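Local coordinates for protein DyP (Bjerkandera adusta, PDB 3VXJ) that probably acts as a heme-dependent peroxidase, one of the dye-decolorizing family, and here holds heme and 2,6-dimethoxyphenol, at residues A[203-208]-A[360-365]. Residues are numbered along the deposited sequence; the frame is centred on the assembly and turned at random.
Sequences GDTGTR and QSIIGN
Ile362 lays its CG1–CD1 arm against the loop 203-208: CG1 comes 3.4 Å from Arg208 NH2 at the edge of the guanidinium, and CD1 reaches Thr205 OG1 at 3.5 Å. With CG1 anti to its own carbonyl carbon (chi1 -62°) and the arm extended, that methyl also touches Asp204 OD1. Beside it, Ser361 sets CB 4.0 Å from Asp204 CG, while its OG turns to Gly195 O for its hydrogen bond. The backbone O of Ser361 lies 2.9 Å from Arg208 NH2, at too poor an angle for a hydrogen bond. No hydrogen bond crosses between the segments; the salt bridge lies within 203-208. There Arg208 grips Asp204 side-on through two hydrogen bonds, NE to OD2 at 2.8 Å and NH2 to OD1, the carboxylate near the guanidinium plane. Gly206 N bonds OD1 from above the carboxylate plane (2.9 Å), Gly200 N hydrogen-bonds OD2, and Arg208 NH1 continues to Leu85 O. An alanine in place of Asp204 would probably leave Arg208 without its charged mate, held mainly through Leu85 O, and Gly206 N without its acceptor. This is surface loop packing: an Asx turn at Asp204, braced by a salt bridge, rests on the turn leaving strand 353-360 of a four-stranded antiparallel sheet in the ferredoxin-like DyP fold.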
ATOM      1  N   GLY A 203       9.898  17.573   9.118  1.00 12.34           N
ATOM      2  CA  GLY A 203       8.801  17.416   8.171  1.00 11.79           C
ATOM      3  C   GLY A 203       7.531  16.900   8.823  1.00 11.37           C
ATOM      4  O   GLY A 203       6.437  17.114   8.306  1.00 11.65           O
ATOM      5  N   ASP A 204       7.670  16.216   9.955  1.00 11.00           N
ATOM      6  CA  ASP A 204       6.510  15.793  10.729  1.00 11.35           C
ATOM      7  C   ASP A 204       5.998  17.000  11.509  1.00 12.02           C
ATOM      8  O   ASP A 204       6.785  17.750  12.095  1.00 14.04           O
ATOM      9  CB  ASP A 204       6.912  14.666  11.675  1.00 10.59           C
ATOM     10  CG  ASP A 204       5.737  14.085  12.447  1.00 10.23           C
ATOM     11  OD1 ASP A 204       4.569  14.410  12.159  1.00  9.67           O
ATOM     12  OD2 ASP A 204       6.006  13.307  13.377  1.00 10.01           O
ATOM     13  N   THR A 205       4.686  17.214  11.492  1.00 11.54           N
ATOM     14  CA  THR A 205       4.087  18.304  12.267  1.00 11.89           C
ATOM     15  C   THR A 205       3.231  17.824  13.437  1.00 11.35           C
ATOM     16  O   THR A 205       2.672  18.639  14.168  1.00 11.57           O
ATOM     17  CB  THR A 205       3.230  19.220  11.391  1.00 12.36           C
ATOM     18  OG1 THR A 205       2.208  18.440  10.751  1.00 13.57           O
ATOM     19  CG2 THR A 205       4.095  19.913  10.342  1.00 13.32           C
ATOM     20  N   GLY A 206       3.121  16.511  13.612  1.00 10.71           N
ATOM     21  CA  GLY A 206       2.303  15.949  14.691  1.00 10.27           C
ATOM     22  C   GLY A 206       3.009  16.037  16.031  1.00 10.08           C
ATOM     23  O   GLY A 206       4.235  16.034  16.098  1.00 10.31           O
ATOM     24  N   THR A 207       2.232  16.091  17.103  1.00  9.72           N
ATOM     25  CA  THR A 207       2.792  16.220  18.443  1.00  9.91           C
ATOM     26  C   THR A 207       3.151  14.838  18.981  1.00  9.25           C
ATOM     27  O   THR A 207       2.258  14.071  19.365  1.00  9.97           O
ATOM     28  CB  THR A 207       1.784  16.927  19.366  1.00 10.25           C
ATOM     29  OG1 THR A 207       1.480  18.211  18.811  1.00 11.69           O
ATOM     30  CG2 THR A 207       2.348  17.108  20.764  1.00 10.97           C
ATOM     31  N   ARG A 208       4.440  14.508  18.991  1.00  9.09           N
ATOM     32  CA  ARG A 208       4.886  13.143  19.293  1.00  8.89           C
ATOM     33  C   ARG A 208       5.594  13.044  20.631  1.00  9.20           C
ATOM     34  O   ARG A 208       6.453  13.878  20.927  1.00  9.04           O
ATOM     35  CB  ARG A 208       5.883  12.643  18.236  1.00  9.37           C
ATOM     36  CG  ARG A 208       5.497  12.919  16.805  1.00  8.16           C
ATOM     37  CD  ARG A 208       4.212  12.235  16.438  1.00  8.19           C
ATOM     38  NE  ARG A 208       3.902  12.562  15.056  1.00  9.82           N
ATOM     39  CZ  ARG A 208       2.736  12.349  14.471  1.00 10.03           C
ATOM     40  NH1 ARG A 208       1.720  11.815  15.142  1.00  9.41           N
ATOM     41  NH2 ARG A 208       2.594  12.698  13.203  1.00  9.66           N
ATOM     42  N   GLN A 360       3.344   6.255   6.822  1.00  6.70           N
ATOM     43  CA  GLN A 360       3.446   7.721   6.824  1.00  7.16           C
ATOM     44  C   GLN A 360       3.467   8.175   8.275  1.00  7.41           C
ATOM     45  O   GLN A 360       3.011   7.454   9.163  1.00  7.68           O
ATOM     46  CB  GLN A 360       2.248   8.360   6.104  1.00  7.11           C
ATOM     47  CG  GLN A 360       0.884   7.937   6.667  1.00  7.64           C
ATOM     48  CD  GLN A 360       0.359   6.657   6.036  1.00  7.00           C
ATOM     49  OE1 GLN A 360       0.072   6.616   4.843  1.00  7.73           O
ATOM     50  NE2 GLN A 360       0.216   5.600   6.843  1.00  7.39           N
ATOM     51  N   SER A 361       3.990   9.372   8.518  1.00  7.87           N
ATOM     52  CA  SER A 361       3.962   9.930   9.865  1.00  8.01           C
ATOM     53  C   SER A 361       2.564  10.401  10.275  1.00  8.19           C
ATOM     54  O   SER A 361       2.240  10.380  11.461  1.00  8.36           O
ATOM     55  CB  SER A 361       4.956  11.081   9.987  1.00  8.27           C
ATOM     56  OG  SER A 361       4.566  12.115   9.100  1.00  9.37           O
ATOM     57  N   ILE A 362       1.758  10.839   9.304  1.00  7.71           N
ATOM     58  CA  ILE A 362       0.436  11.403   9.587  1.00  8.09           C
ATOM     59  C   ILE A 362      -0.538  10.650   8.709  1.00  7.72           C
ATOM     60  O   ILE A 362      -0.535  10.810   7.485  1.00  8.19           O
ATOM     61  CB  ILE A 362       0.375  12.927   9.309  1.00  8.04           C
ATOM     62  CG1 ILE A 362       1.347  13.677  10.224  1.00  8.25           C
ATOM     63  CG2 ILE A 362      -1.058  13.472   9.503  1.00  8.20           C
ATOM     64  CD1 ILE A 362       1.680  15.103   9.763  1.00 10.43           C
ATOM     65  N   ILE A 363      -1.333   9.781   9.332  1.00  7.32           N
ATOM     66  CA  ILE A 363      -2.276   8.943   8.583  1.00  7.81           C
ATOM     67  C   ILE A 363      -3.155   9.806   7.676  1.00  7.74           C
ATOM     68  O   ILE A 363      -3.365   9.481   6.501  1.00  7.56           O
ATOM     69  CB  ILE A 363      -3.124   8.063   9.530  1.00  7.83           C
ATOM     70  CG1 ILE A 363      -2.224   7.029  10.215  1.00  7.59           C
ATOM     71  CG2 ILE A 363      -4.254   7.362   8.761  1.00  9.26           C
ATOM     72  CD1 ILE A 363      -2.927   6.214  11.301  1.00  8.59           C
ATOM     73  N   GLY A 364      -3.629  10.922   8.218  1.00  8.28           N
ATOM     74  CA  GLY A 364      -4.515  11.827   7.493  1.00  7.97           C
ATOM     75  C   GLY A 364      -3.914  12.494   6.270  1.00  8.43           C
ATOM     76  O   GLY A 364      -4.644  13.001   5.426  1.00  9.24           O
ATOM     77  N   ASN A 365      -2.586  12.488   6.173  1.00  7.73           N
ATOM     78  CA  ASN A 365      -1.880  13.097   5.050  1.00  8.16           C
ATOM     79  C   ASN A 365      -1.413  12.092   3.999  1.00  7.69           C
ATOM     80  O   ASN A 365      -1.067  12.487   2.891  1.00  8.27           O
ATOM     81  CB  ASN A 365      -0.667  13.888   5.548  1.00  8.58           C
ATOM     82  CG  ASN A 365      -1.048  15.179   6.211  1.00  9.31           C
ATOM     83  OD1 ASN A 365      -2.216  15.604   6.176  1.00 10.54           O
ATOM     84  ND2 ASN A 365      -0.066  15.827   6.810  1.00 10.76           N
TER